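Local coordinates for flagellar hook protein FlgE (Caulobacter crescentus CB15, PDB 5AY6) that forms part of the bacterial flagellar hook, the universal joint that probably passes motor torque on to the filament, at residues V23-K35 with S45-I57. Sequence-based numbering, arbitrary orientation.
Sequences VSYKVGTAGSPSK and SHNYDVVYSSTGI
Backbone bonding between Tyr25 and Tyr52 sets the register: Tyr25 N meets Tyr52 O at 2.7 Å, while the return bond from Tyr52 N to Tyr25 O is bent, 143° at the hydrogen. Val27 N to Val50 O and Ser54 N to Val23 O continue the ladder on its two flanks, and beyond an excursion Lys35 and Tyr48 pair through both their N and O atoms. This is an antiparallel hairpin whose first strand is interrupted by residues 28-33, which hold a type II turn from Thr29 to Ser32; it re-enters through a classic beta bulge, Ser34 and Lys35 together facing Tyr48. Within this chain, strand 24-39 is an outermost strand of the five-stranded sheet of the FlgE third domain, and strand 64-73 bonds along the other side of 45-53.

Side-chain polar bonds at Ser34 and Asp49 secure the re-entry. Ser34 OG, anti to its carbonyl carbon (chi1 -61°), bridges two backbones: it accepts from Val50 N at 2.9 Å, nearly straight at 172°, and donates to Val27 O at 2.6 Å. Asp49 OD1 takes Ser34 N at 3.1 Å. Toward the other end of the ladder, on the face bearing Val51, the hydroxyls Ser24 OG and Ser53 OG lie 2.7 Å apart.

Apolar contact centres on Val27, whose CG2 reaches the edge of the Tyr52 ring, 3.5 Å from CE2, and also packs 4.1 Å from Val50 CB. Lys35 CG touches Val50 CG2, and Lys35 NZ forms a salt bridge with Glu138.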
ATOM      1  N   VAL A  23       7.276  -3.954   2.683  1.00 10.89           N
ATOM      2  CA  VAL A  23       6.864  -2.802   1.886  1.00 11.46           C
ATOM      3  C   VAL A  23       8.023  -2.293   1.032  1.00 14.88           C
ATOM      4  O   VAL A  23       7.839  -1.968  -0.142  1.00 13.98           O
ATOM      5  CB  VAL A  23       6.314  -1.664   2.777  1.00 13.68           C
ATOM      6  CG1 VAL A  23       6.195  -0.364   2.000  1.00 12.32           C
ATOM      7  CG2 VAL A  23       4.964  -2.064   3.359  1.00 14.07           C
ATOM      8  N   SER A  24       9.215  -2.224   1.621  1.00 10.64           N
ATOM      9  CA  SER A  24      10.427  -1.886   0.878  1.00 13.92           C
ATOM     10  C   SER A  24      11.474  -2.974   1.074  1.00 17.09           C
ATOM     11  O   SER A  24      12.096  -3.079   2.134  1.00 17.27           O
ATOM     12  CB  SER A  24      10.988  -0.536   1.312  1.00 12.79           C
ATOM     13  OG  SER A  24      10.110   0.509   0.942  1.00 13.85           O
ATOM     14  N   TYR A  25      11.674  -3.773   0.036  1.00 14.18           N
ATOM     15  CA  TYR A  25      12.485  -4.971   0.145  1.00 12.32           C
ATOM     16  C   TYR A  25      13.861  -4.809  -0.485  1.00 17.07           C
ATOM     17  O   TYR A  25      13.982  -4.665  -1.702  1.00 14.81           O
ATOM     18  CB  TYR A  25      11.741  -6.146  -0.496  1.00 15.69           C
ATOM     19  CG  TYR A  25      12.578  -7.383  -0.702  1.00 12.70           C
ATOM     20  CD1 TYR A  25      12.999  -8.148   0.377  1.00 21.08           C
ATOM     21  CD2 TYR A  25      12.924  -7.801  -1.978  1.00 19.23           C
ATOM     22  CE1 TYR A  25      13.756  -9.290   0.190  1.00 19.79           C
ATOM     23  CE2 TYR A  25      13.682  -8.942  -2.175  1.00 20.14           C
ATOM     24  CZ  TYR A  25      14.093  -9.680  -1.088  1.00 17.35           C
ATOM     25  OH  TYR A  25      14.846 -10.815  -1.278  1.00 29.57           O
ATOM     26  N   LYS A  26      14.900  -4.836   0.347  1.00 14.72           N
ATOM     27  CA  LYS A  26      16.268  -4.786  -0.160  1.00 13.65           C
ATOM     28  C   LYS A  26      16.727  -6.175  -0.562  1.00 17.04           C
ATOM     29  O   LYS A  26      16.730  -7.092   0.257  1.00 14.63           O
ATOM     30  CB  LYS A  26      17.230  -4.209   0.876  1.00 14.42           C
ATOM     31  CG  LYS A  26      18.656  -4.086   0.355  1.00 21.63           C
ATOM     32  CD  LYS A  26      19.676  -4.261   1.463  1.00 20.19           C
ATOM     33  CE  LYS A  26      19.430  -3.277   2.589  1.00 32.47           C
ATOM     34  NZ  LYS A  26      20.026  -3.745   3.871  1.00 40.19           N
ATOM     35  N   VAL A  27      17.114  -6.317  -1.828  1.00 17.55           N
ATOM     36  CA  VAL A  27      17.577  -7.586  -2.374  1.00 18.80           C
ATOM     37  C   VAL A  27      18.867  -8.047  -1.710  1.00 22.16           C
ATOM     38  O   VAL A  27      19.782  -7.253  -1.499  1.00 20.76           O
ATOM     39  CB  VAL A  27      17.818  -7.484  -3.898  1.00 12.77           C
ATOM     40  CG1 VAL A  27      18.310  -8.812  -4.461  1.00 13.94           C
ATOM     41  CG2 VAL A  27      16.552  -7.032  -4.607  1.00 15.54           C
ATOM     42  N   GLY A  28      18.936  -9.331  -1.378  1.00 18.83           N
ATOM     43  CA  GLY A  28      20.187  -9.922  -0.943  1.00 21.57           C
ATOM     44  C   GLY A  28      20.238 -10.185   0.545  1.00 26.10           C
ATOM     45  O   GLY A  28      19.264  -9.971   1.261  1.00 32.75           O
ATOM     46  N   THR A  29      21.391 -10.651   1.004  1.00 33.29           N
ATOM     47  CA  THR A  29      21.570 -10.998   2.405  1.00 34.96           C
ATOM     48  C   THR A  29      22.018  -9.789   3.222  1.00 29.70           C
ATOM     49  O   THR A  29      22.690  -8.893   2.708  1.00 24.47           O
ATOM     50  CB  THR A  29      22.591 -12.133   2.559  1.00 42.18           C
ATOM     51  OG1 THR A  29      23.804 -11.772   1.889  1.00 45.97           O
ATOM     52  CG2 THR A  29      22.049 -13.412   1.935  1.00 41.09           C
ATOM     53  N   ALA A  30      21.635  -9.767   4.495  1.00 27.21           N
ATOM     54  CA  ALA A  30      21.991  -8.672   5.390  1.00 29.18           C
ATOM     55  C   ALA A  30      23.503  -8.557   5.557  1.00 25.10           C
ATOM     56  O   ALA A  30      24.191  -9.560   5.734  1.00 25.92           O
ATOM     57  CB  ALA A  30      21.327  -8.864   6.743  1.00 30.84           C
ATOM     58  N   GLY A  31      24.015  -7.332   5.494  1.00 29.42           N
ATOM     59  CA  GLY A  31      25.427  -7.087   5.730  1.00 32.62           C
ATOM     60  C   GLY A  31      26.289  -7.032   4.485  1.00 30.18           C
ATOM     61  O   GLY A  31      27.499  -6.827   4.574  1.00 34.99           O
ATOM     62  N   SER A  32      25.672  -7.218   3.324  1.00 21.70           N
ATOM     63  CA  SER A  32      26.393  -7.128   2.060  1.00 24.00           C
ATOM     64  C   SER A  32      25.513  -6.462   1.007  1.00 26.11           C
ATOM     65  O   SER A  32      24.288  -6.543   1.081  1.00 30.36           O
ATOM     66  CB  SER A  32      26.838  -8.514   1.593  1.00 18.49           C
ATOM     67  OG  SER A  32      25.725  -9.299   1.212  1.00 40.70           O
ATOM     68  N   PRO A  33      26.135  -5.784   0.030  1.00 27.25           N
ATOM     69  CA  PRO A  33      25.359  -5.108  -1.016  1.00 24.98           C
ATOM     70  C   PRO A  33      24.520  -6.087  -1.828  1.00 20.45           C
ATOM     71  O   PRO A  33      24.898  -7.255  -1.959  1.00 17.38           O
ATOM     72  CB  PRO A  33      26.434  -4.460  -1.896  1.00 22.18           C
ATOM     73  CG  PRO A  33      27.644  -4.363  -1.019  1.00 29.99           C
ATOM     74  CD  PRO A  33      27.582  -5.553  -0.116  1.00 22.77           C
ATOM     75  N   SER A  34      23.393  -5.612  -2.348  1.00 17.48           N
ATOM     76  CA  SER A  34      22.550  -6.403  -3.236  1.00 16.46           C
ATOM     77  C   SER A  34      23.360  -6.963  -4.398  1.00 14.47           C
ATOM     78  O   SER A  34      23.357  -8.170  -4.652  1.00 20.45           O
ATOM     79  CB  SER A  34      21.390  -5.558  -3.774  1.00 15.95           C
ATOM     80  OG  SER A  34      20.546  -5.084  -2.736  1.00 14.38           O
ATOM     81  N   LYS A  35      24.063  -6.075  -5.093  1.00 19.30           N
ATOM     82  CA  LYS A  35      24.834  -6.448  -6.275  1.00 18.66           C
ATOM     83  C   LYS A  35      26.262  -5.924  -6.152  1.00 26.29           C
ATOM     84  O   LYS A  35      26.485  -4.825  -5.639  1.00 24.39           O
ATOM     85  CB  LYS A  35      24.170  -5.907  -7.548  1.00 24.06           C
ATOM     86  CG  LYS A  35      22.726  -6.371  -7.762  1.00 19.27           C
ATOM     87  CD  LYS A  35      22.649  -7.862  -8.048  1.00 18.54           C
ATOM     88  CE  LYS A  35      21.206  -8.346  -8.063  1.00 15.59           C
ATOM     89  NZ  LYS A  35      21.095  -9.753  -8.532  1.00 17.14           N
ATOM     90  N   SER A  45      33.352   0.506 -11.725  1.00 26.58           N
ATOM     91  CA  SER A  45      32.618  -0.539 -11.013  1.00 28.01           C
ATOM     92  C   SER A  45      31.965  -0.001  -9.744  1.00 26.38           C
ATOM     93  O   SER A  45      32.503   0.889  -9.086  1.00 31.98           O
ATOM     94  CB  SER A  45      33.541  -1.701 -10.652  1.00 27.88           C
ATOM     95  OG  SER A  45      34.159  -1.465  -9.399  1.00 32.02           O
ATOM     96  N   HIS A  46      30.807  -0.558  -9.400  1.00 27.12           N
ATOM     97  CA  HIS A  46      30.081  -0.142  -8.206  1.00 25.63           C
ATOM     98  C   HIS A  46      29.541  -1.332  -7.423  1.00 26.51           C
ATOM     99  O   HIS A  46      29.385  -2.427  -7.961  1.00 24.63           O
ATOM    100  CB  HIS A  46      28.903   0.770  -8.566  1.00 28.78           C
ATOM    101  CG  HIS A  46      29.230   1.843  -9.558  1.00 26.91           C
ATOM    102  ND1 HIS A  46      29.410   3.153  -9.199  1.00 28.35           N
ATOM    103  CD2 HIS A  46      29.384   1.791 -10.907  1.00 29.36           C
ATOM    104  CE1 HIS A  46      29.674   3.876 -10.281  1.00 31.07           C
ATOM    105  NE2 HIS A  46      29.664   3.069 -11.324  1.00 23.33           N
ATOM    106  N   ASN A  47      29.254  -1.099  -6.148  1.00 23.13           N
ATOM    107  CA  ASN A  47      28.396  -1.986  -5.380  1.00 25.10           C
ATOM    108  C   ASN A  47      27.084  -1.258  -5.124  1.00 22.53           C
ATOM    109  O   ASN A  47      27.080  -0.117  -4.656  1.00 23.41           O
ATOM    110  CB  ASN A  47      29.049  -2.401  -4.062  1.00 20.46           C
ATOM    111  CG  ASN A  47      30.333  -3.183  -4.263  1.00 29.70           C
ATOM    112  OD1 ASN A  47      30.522  -3.844  -5.283  1.00 21.67           O
ATOM    113  ND2 ASN A  47      31.225  -3.108  -3.284  1.00 31.59           N
ATOM    114  N   TYR A  48      25.974  -1.909  -5.444  1.00 20.50           N
ATOM    115  CA  TYR A  48      24.667  -1.270  -5.335  1.00 23.07           C
ATOM    116  C   TYR A  48      23.726  -2.023  -4.410  1.00 20.16           C
ATOM    117  O   TYR A  48      23.770  -3.249  -4.326  1.00 26.00           O
ATOM    118  CB  TYR A  48      24.004  -1.150  -6.713  1.00 24.49           C
ATOM    119  CG  TYR A  48      24.594  -0.110  -7.633  1.00 20.54           C
ATOM    120  CD1 TYR A  48      24.583   1.236  -7.291  1.00 24.84           C
ATOM    121  CD2 TYR A  48      25.126  -0.469  -8.866  1.00 22.73           C
ATOM    122  CE1 TYR A  48      25.107   2.191  -8.138  1.00 22.05           C
ATOM    123  CE2 TYR A  48      25.649   0.478  -9.719  1.00 20.85           C
ATOM    124  CZ  TYR A  48      25.638   1.806  -9.349  1.00 22.69           C
ATOM    125  OH  TYR A  48      26.160   2.754 -10.196  1.00 20.84           O
ATOM    126  N   ASP A  49      22.864  -1.280  -3.728  1.00 21.84           N
ATOM    127  CA  ASP A  49      21.708  -1.874  -3.075  1.00 17.02           C
ATOM    128  C   ASP A  49      20.510  -1.689  -3.990  1.00 19.60           C
ATOM    129  O   ASP A  49      20.337  -0.626  -4.592  1.00 22.85           O
ATOM    130  CB  ASP A  49      21.450  -1.242  -1.705  1.00 26.24           C
ATOM    131  CG  ASP A  49      22.357  -1.803  -0.623  1.00 21.32           C
ATOM    132  OD1 ASP A  49      22.782  -2.970  -0.749  1.00 23.14           O
ATOM    133  OD2 ASP A  49      22.635  -1.075   0.354  1.00 30.55           O
ATOM    134  N   VAL A  50      19.699  -2.730  -4.117  1.00 21.40           N
ATOM    135  CA  VAL A  50      18.495  -2.643  -4.928  1.00 16.26           C
ATOM    136  C   VAL A  50      17.279  -2.824  -4.035  1.00 13.82           C
ATOM    137  O   VAL A  50      17.139  -3.839  -3.355  1.00 17.27           O
ATOM    138  CB  VAL A  50      18.487  -3.691  -6.052  1.00 15.14           C
ATOM    139  CG1 VAL A  50      17.275  -3.483  -6.963  1.00 13.99           C
ATOM    140  CG2 VAL A  50      19.777  -3.616  -6.851  1.00 18.01           C
ATOM    141  N   VAL A  51      16.402  -1.830  -4.031  1.00 13.45           N
ATOM    142  CA  VAL A  51      15.229  -1.869  -3.174  1.00 13.93           C
ATOM    143  C   VAL A  51      13.955  -1.798  -4.005  1.00 17.46           C
ATOM    144  O   VAL A  51      13.682  -0.780  -4.643  1.00 17.78           O
ATOM    145  CB  VAL A  51      15.233  -0.710  -2.150  1.00 12.98           C
ATOM    146  CG1 VAL A  51      14.044  -0.825  -1.203  1.00 18.92           C
ATOM    147  CG2 VAL A  51      16.544  -0.681  -1.370  1.00 18.50           C
ATOM    148  N   TYR A  52      13.194  -2.889  -4.007  1.00 12.88           N
ATOM    149  CA  TYR A  52      11.860  -2.900  -4.587  1.00 15.17           C
ATOM    150  C   TYR A  52      10.856  -2.467  -3.532  1.00 14.25           C
ATOM    151  O   TYR A  52      10.907  -2.947  -2.402  1.00 13.54           O
ATOM    152  CB  TYR A  52      11.479  -4.289  -5.095  1.00 11.23           C
ATOM    153  CG  TYR A  52      12.327  -4.833  -6.219  1.00 14.06           C
ATOM    154  CD1 TYR A  52      12.088  -4.467  -7.537  1.00 11.76           C
ATOM    155  CD2 TYR A  52      13.340  -5.747  -5.966  1.00 14.06           C
ATOM    156  CE1 TYR A  52      12.850  -4.983  -8.574  1.00 13.78           C
ATOM    157  CE2 TYR A  52      14.106  -6.269  -6.994  1.00 16.52           C
ATOM    158  CZ  TYR A  52      13.858  -5.883  -8.293  1.00 13.29           C
ATOM    159  OH  TYR A  52      14.620  -6.401  -9.313  1.00 16.78           O
ATOM    160  N   SER A  53       9.946  -1.572  -3.899  1.00 13.04           N
ATOM    161  CA  SER A  53       8.895  -1.145  -2.980  1.00 12.43           C
ATOM    162  C   SER A  53       7.505  -1.362  -3.563  1.00 12.80           C
ATOM    163  O   SER A  53       7.289  -1.207  -4.764  1.00 15.49           O
ATOM    164  CB  SER A  53       9.071   0.325  -2.601  1.00 17.47           C
ATOM    165  OG  SER A  53      10.221   0.497  -1.795  1.00 14.47           O
ATOM    166  N   SER A  54       6.565  -1.718  -2.697  1.00 11.81           N
ATOM    167  CA  SER A  54       5.170  -1.831  -3.084  1.00 15.09           C
ATOM    168  C   SER A  54       4.586  -0.452  -3.406  1.00 16.91           C
ATOM    169  O   SER A  54       4.866   0.528  -2.720  1.00 10.27           O
ATOM    170  CB  SER A  54       4.367  -2.511  -1.974  1.00 10.96           C
ATOM    171  OG  SER A  54       2.982  -2.259  -2.118  1.00 12.53           O
ATOM    172  N   THR A  55       3.785  -0.386  -4.462  1.00 10.74           N
ATOM    173  CA  THR A  55       3.133   0.855  -4.863  1.00  8.80           C
ATOM    174  C   THR A  55       1.953   1.205  -3.975  1.00 10.88           C
ATOM    175  O   THR A  55       1.460   2.331  -4.011  1.00 16.01           O
ATOM    176  CB  THR A  55       2.614   0.769  -6.299  1.00 14.89           C
ATOM    177  OG1 THR A  55       1.703  -0.334  -6.393  1.00 14.10           O
ATOM    178  CG2 THR A  55       3.761   0.571  -7.277  1.00  8.56           C
ATOM    179  N   GLY A  56       1.474   0.231  -3.206  1.00 10.94           N
ATOM    180  CA  GLY A  56       0.288   0.431  -2.391  1.00 10.56           C
ATOM    181  C   GLY A  56      -0.978   0.440  -3.229  1.00 14.36           C
ATOM    182  O   GLY A  56      -2.057   0.772  -2.742  1.00 15.74           O
ATOM    183  N   ILE A  57      -0.833   0.065  -4.497  1.00  8.07           N
ATOM    184  CA  ILE A  57      -1.933   0.028  -5.448  1.00 14.86           C
ATOM    185  C   ILE A  57      -2.037  -1.381  -6.021  1.00 14.23           C
ATOM    186  O   ILE A  57      -1.033  -1.966  -6.433  1.00 14.43           O
ATOM    187  CB  ILE A  57      -1.733   1.047  -6.582  1.00 15.70           C
ATOM    188  CG1 ILE A  57      -1.661   2.468  -6.018  1.00 14.38           C
ATOM    189  CG2 ILE A  57      -2.856   0.942  -7.608  1.00 18.75           C
ATOM    190  CD1 ILE A  57      -1.310   3.506  -7.056  1.00 19.39           C
TER